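Local coordinates for hypothetical protein, IPT/TIG domain protein (Bacteroides ovatus, PDB 4HW6) that is of unknown function but probably takes part in carbohydrate or nutrient binding, joining an IPT/TIG domain to a six-bladed beta-propeller, at residues A[184-196]-A[230-242]. Numbering follows the deposited sequence. Where two conformers were deposited one is given.
Sequences CADVNFTLNGDMV and AKTCAVHPQNGKI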
loop_
_atom_site.group_PDB
_atom_site.type_symbol
_atom_site.label_atom_id
_atom_site.label_comp_id
_atom_site.label_asym_id
_atom_site.label_seq_id
_atom_site.Cartn_x
_atom_site.Cartn_y
_atom_site.Cartn_z
ATOM N N CYS A 184 -20.083 -1.211 9.249
ATOM C CA CYS A 184 -19.102 -2.165 8.719
ATOM C C CYS A 184 -17.738 -1.857 9.305
ATOM O O CYS A 184 -17.117 -0.842 8.943
ATOM C CB CYS A 184 -19.023 -2.102 7.193
ATOM S SG CYS A 184 -20.518 -2.606 6.332
ATOM N N ALA A 185 -17.274 -2.721 10.212
ATOM C CA ALA A 185 -16.056 -2.445 10.992
ATOM C C ALA A 185 -14.765 -3.000 10.406
ATOM O O ALA A 185 -13.685 -2.516 10.732
ATOM C CB ALA A 185 -16.234 -2.967 12.418
ATOM N N ASP A 186 -14.854 -4.059 9.606
ATOM C CA ASP A 186 -13.675 -4.678 9.011
ATOM C C ASP A 186 -14.104 -5.557 7.826
ATOM O O ASP A 186 -15.273 -5.924 7.695
ATOM C CB ASP A 186 -12.892 -5.489 10.065
ATOM C CG ASP A 186 -11.416 -5.777 9.649
ATOM O OD1 ASP A 186 -10.920 -5.182 8.640
ATOM O OD2 ASP A 186 -10.728 -6.562 10.372
ATOM N N VAL A 187 -13.138 -5.879 6.978
ATOM C CA VAL A 187 -13.370 -6.713 5.788
ATOM C C VAL A 187 -12.154 -7.602 5.614
ATOM O O VAL A 187 -11.022 -7.178 5.868
ATOM C CB VAL A 187 -13.661 -5.874 4.510
ATOM C CG1 VAL A 187 -12.538 -4.860 4.227
ATOM C CG2 VAL A 187 -13.908 -6.785 3.317
ATOM N N ASN A 188 -12.390 -8.844 5.232
ATOM C CA ASN A 188 -11.319 -9.772 4.907
ATOM C C ASN A 188 -11.883 -10.802 3.938
ATOM O O ASN A 188 -13.024 -10.673 3.503
ATOM C CB ASN A 188 -10.766 -10.433 6.186
ATOM C CG ASN A 188 -9.308 -10.806 6.069
ATOM O OD1 ASN A 188 -8.825 -11.238 4.998
ATOM N ND2 ASN A 188 -8.579 -10.643 7.170
ATOM N N PHE A 189 -11.081 -11.795 3.572
ATOM C CA PHE A 189 -11.516 -12.875 2.709
ATOM C C PHE A 189 -11.145 -14.223 3.308
ATOM O O PHE A 189 -10.053 -14.394 3.890
ATOM C CB PHE A 189 -10.894 -12.723 1.318
ATOM C CG PHE A 189 -11.407 -11.526 0.563
ATOM C CD1 PHE A 189 -10.901 -10.274 0.793
ATOM C CD2 PHE A 189 -12.398 -11.664 -0.378
ATOM C CE1 PHE A 189 -11.419 -9.175 0.130
ATOM C CE2 PHE A 189 -12.901 -10.578 -1.047
ATOM C CZ PHE A 189 -12.408 -9.327 -0.800
ATOM N N THR A 190 -12.033 -15.179 3.136
ATOM C CA THR A 190 -11.787 -16.535 3.613
ATOM C C THR A 190 -10.797 -17.237 2.669
ATOM O O THR A 190 -10.458 -16.717 1.605
ATOM C CB THR A 190 -13.084 -17.350 3.699
ATOM O OG1 THR A 190 -13.595 -17.603 2.379
ATOM C CG2 THR A 190 -14.160 -16.633 4.537
ATOM N N LEU A 191 -10.344 -18.428 3.056
ATOM C CA LEU A 191 -9.450 -19.215 2.199
ATOM C C LEU A 191 -10.139 -19.606 0.889
ATOM O O LEU A 191 -9.456 -19.802 -0.116
ATOM C CB LEU A 191 -8.929 -20.447 2.929
ATOM C CG LEU A 191 -8.059 -20.169 4.167
ATOM C CD1 LEU A 191 -7.466 -21.473 4.686
ATOM C CD2 LEU A 191 -6.983 -19.118 3.889
ATOM N N ASN A 192 -11.470 -19.694 0.888
ATOM C CA ASN A 192 -12.191 -19.995 -0.350
ATOM C C ASN A 192 -12.432 -18.738 -1.203
ATOM O O ASN A 192 -12.927 -18.826 -2.315
ATOM C CB ASN A 192 -13.487 -20.747 -0.036
ATOM C CG ASN A 192 -13.228 -22.178 0.418
ATOM O OD1 ASN A 192 -12.211 -22.779 0.064
ATOM N ND2 ASN A 192 -14.143 -22.729 1.207
ATOM N N GLY A 193 -12.053 -17.575 -0.684
ATOM C CA GLY A 193 -12.154 -16.325 -1.414
ATOM C C GLY A 193 -13.475 -15.611 -1.186
ATOM O O GLY A 193 -13.760 -14.632 -1.871
ATOM N N ASP A 194 -14.288 -16.089 -0.237
ATOM C CA ASP A 194 -15.528 -15.379 0.108
ATOM C C ASP A 194 -15.186 -14.135 0.940
ATOM O O ASP A 194 -14.183 -14.107 1.660
ATOM C CB ASP A 194 -16.496 -16.292 0.851
ATOM C CG ASP A 194 -16.975 -17.462 -0.003
ATOM O OD1 ASP A 194 -17.342 -17.266 -1.189
ATOM O OD2 ASP A 194 -16.975 -18.596 0.526
HETATM N N MSE A 195 -15.998 -13.093 0.820
HETATM C CA MSE A 195 -15.719 -11.835 1.522
HETATM C C MSE A 195 -16.377 -11.826 2.899
HETATM O O MSE A 195 -17.560 -12.045 2.991
HETATM C CB MSE A 195 -16.265 -10.673 0.701
HETATM C CG MSE A 195 -15.935 -9.305 1.247
HETATM SE SE MSE A 195 -16.977 -7.952 0.265
HETATM C CE MSE A 195 -15.964 -7.989 -1.387
ATOM N N VAL A 196 -15.603 -11.559 3.946
ATOM C CA VAL A 196 -16.095 -11.449 5.318
ATOM C C VAL A 196 -16.243 -9.981 5.665
ATOM O O VAL A 196 -15.364 -9.178 5.351
ATOM C CB VAL A 196 -15.079 -12.082 6.314
ATOM C CG1 VAL A 196 -15.635 -12.124 7.734
ATOM C CG2 VAL A 196 -14.689 -13.475 5.855
ATOM N N ALA A 230 -18.541 -6.406 17.698
ATOM C CA ALA A 230 -17.391 -6.961 16.986
ATOM C C ALA A 230 -16.626 -5.893 16.232
ATOM O O ALA A 230 -17.238 -4.991 15.609
ATOM C CB ALA A 230 -17.815 -8.115 16.061
ATOM N N LYS A 231 -15.287 -6.019 16.239
ATOM C CA LYS A 231 -14.395 -4.967 15.738
ATOM C C LYS A 231 -13.460 -5.314 14.575
ATOM O O LYS A 231 -12.999 -4.424 13.864
ATOM C CB LYS A 231 -13.507 -4.471 16.884
ATOM C CG LYS A 231 -14.251 -3.877 18.064
ATOM C CD LYS A 231 -15.108 -2.694 17.657
ATOM C CE LYS A 231 -15.666 -1.942 18.855
ATOM N NZ LYS A 231 -16.256 -0.654 18.398
ATOM N N THR A 232 -13.165 -6.587 14.399
ATOM C CA THR A 232 -12.092 -7.014 13.494
ATOM C C THR A 232 -12.324 -8.452 13.062
ATOM O O THR A 232 -13.032 -9.198 13.739
ATOM C CB THR A 232 -10.684 -6.818 14.136
ATOM O OG1 THR A 232 -9.641 -7.044 13.168
ATOM C CG2 THR A 232 -10.461 -7.718 15.338
ATOM N N CYS A 233 -11.785 -8.815 11.901
ATOM C CA CYS A 233 -11.901 -10.183 11.352
ATOM C C CYS A 233 -10.586 -10.579 10.665
ATOM O O CYS A 233 -10.324 -10.208 9.525
ATOM C CB CYS A 233 -13.070 -10.326 10.369
ATOM S SG CYS A 233 -13.177 -9.130 9.014
ATOM N N ALA A 234 -9.772 -11.343 11.370
ATOM C CA ALA A 234 -8.461 -11.731 10.876
ATOM C C ALA A 234 -8.490 -13.211 10.519
ATOM O O ALA A 234 -8.645 -14.070 11.388
ATOM C CB ALA A 234 -7.405 -11.454 11.926
ATOM N N VAL A 235 -8.324 -13.495 9.233
ATOM C CA VAL A 235 -8.417 -14.850 8.716
ATOM C C VAL A 235 -7.044 -15.497 8.728
ATOM O O VAL A 235 -6.140 -15.044 8.031
ATOM C CB VAL A 235 -8.969 -14.890 7.286
ATOM C CG1 VAL A 235 -9.004 -16.326 6.763
ATOM C CG2 VAL A 235 -10.365 -14.291 7.241
ATOM N N HIS A 236 -6.898 -16.584 9.474
ATOM C CA HIS A 236 -5.605 -17.272 9.566
ATOM C C HIS A 236 -5.272 -17.942 8.239
ATOM O O HIS A 236 -6.099 -18.682 7.689
ATOM C CB HIS A 236 -5.601 -18.331 10.645
ATOM C CG HIS A 236 -4.232 -18.885 10.927
ATOM N ND1 HIS A 236 -3.695 -19.945 10.232
ATOM C CD2 HIS A 236 -3.295 -18.510 11.828
ATOM C CE1 HIS A 236 -2.488 -20.198 10.698
ATOM N NE2 HIS A 236 -2.204 -19.318 11.641
ATOM N N PRO A 237 -4.034 -17.730 7.732
ATOM C CA PRO A 237 -3.703 -18.175 6.372
ATOM C C PRO A 237 -3.567 -19.674 6.119
ATOM O O PRO A 237 -3.550 -20.074 4.947
ATOM C CB PRO A 237 -2.347 -17.498 6.097
ATOM C CG PRO A 237 -1.780 -17.199 7.438
ATOM C CD PRO A 237 -2.955 -16.909 8.323
ATOM N N GLN A 238 -3.440 -20.498 7.162
ATOM C CA GLN A 238 -3.472 -21.946 6.997
ATOM C C GLN A 238 -4.694 -22.633 7.584
ATOM O O GLN A 238 -5.153 -23.605 7.011
ATOM C CB GLN A 238 -2.213 -22.623 7.569
ATOM C CG GLN A 238 -0.949 -22.291 6.791
ATOM C CD GLN A 238 -0.309 -21.015 7.278
ATOM O OE1 GLN A 238 -0.225 -20.797 8.488
ATOM N NE2 GLN A 238 0.114 -20.154 6.356
ATOM N N ASN A 239 -5.202 -22.164 8.727
ATOM C CA ASN A 239 -6.347 -22.843 9.380
ATOM C C ASN A 239 -7.691 -22.238 8.962
ATOM O O ASN A 239 -8.735 -22.869 9.125
ATOM C CB ASN A 239 -6.180 -22.987 10.911
ATOM C CG ASN A 239 -6.443 -21.709 11.703
ATOM O OD1 ASN A 239 -7.232 -20.819 11.329
ATOM N ND2 ASN A 239 -5.762 -21.613 12.845
ATOM N N GLY A 240 -7.637 -21.036 8.381
ATOM C CA GLY A 240 -8.809 -20.396 7.778
ATOM C C GLY A 240 -9.823 -19.817 8.742
ATOM O O GLY A 240 -10.837 -19.250 8.318
ATOM N N LYS A 241 -9.562 -19.919 10.038
ATOM C CA LYS A 241 -10.498 -19.417 11.026
ATOM C C LYS A 241 -10.513 -17.916 11.024
ATOM O O LYS A 241 -9.502 -17.268 10.733
ATOM C CB LYS A 241 -10.155 -19.950 12.435
ATOM C CG LYS A 241 -10.425 -21.440 12.552
ATOM C CD LYS A 241 -9.716 -22.144 13.710
ATOM C CE LYS A 241 -9.787 -21.415 15.019
ATOM N NZ LYS A 241 -9.382 -22.318 16.161
ATOM N N ILE A 242 -11.679 -17.369 11.363
ATOM C CA ILE A 242 -11.864 -15.938 11.503
ATOM C C ILE A 242 -11.715 -15.539 12.955
ATOM O O ILE A 242 -12.511 -15.923 13.804
ATOM C CB ILE A 242 -13.239 -15.465 10.973
ATOM C CG1 ILE A 242 -13.409 -15.849 9.505
ATOM C CG2 ILE A 242 -13.389 -13.960 11.138
ATOM C CD1 ILE A 242 -14.863 -15.767 9.034
HETATM O O HOH W 1 -13.087 -1.544 13.738
HETATM O O HOH W 2 -9.100 -7.772 8.524
HETATM O O HOH W 3 -11.267 -19.422 5.585
#
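D186 reaches across to the backbone at T232 and C233 and takes two donors on one carboxylate oxygen. The backbone N of C233 comes to D186 OD2 at 2.9 Å and the hydroxyl OG1 of T232 at 3.0 Å, both on the anti side but from opposite faces of the carboxylate plane. With CG anti to its own backbone N (chi1 -161°), D186 lies alongside T232, both pointing the same way; T232 OG1 also accepts from the backbone N of I278. A water sits between D186 OD2 and C233 O, bridging the two segments.

Two residues on, N188 sends ND2 to C233 O (3.0 Å), which lies close to its amide plane, while OD1 turns back onto the N of F189. V235 crosses this amide obliquely, its CG2 3.8 Å from N188 CG. With an alanine here, C233 O would probably lose its amide donor and a gap would open beside V235 CG2.

C233 SG is tucked against D186 CB, and V196 CG2 meets I242 CD1 tip to tip at 3.9 Å. At the far end L191 lays CD1 over G240 CA (3.5 Å).

Strands 184-189 and 234-235 open successive sheets, as expected for the innermost strands of adjacent propeller blades; V196 and I242 belong to the second strands. No backbone hydrogen bond runs directly between the two segments, so the joint rests on side chains and bridging waters, with D186 and N188 capturing polar groups of the next blade.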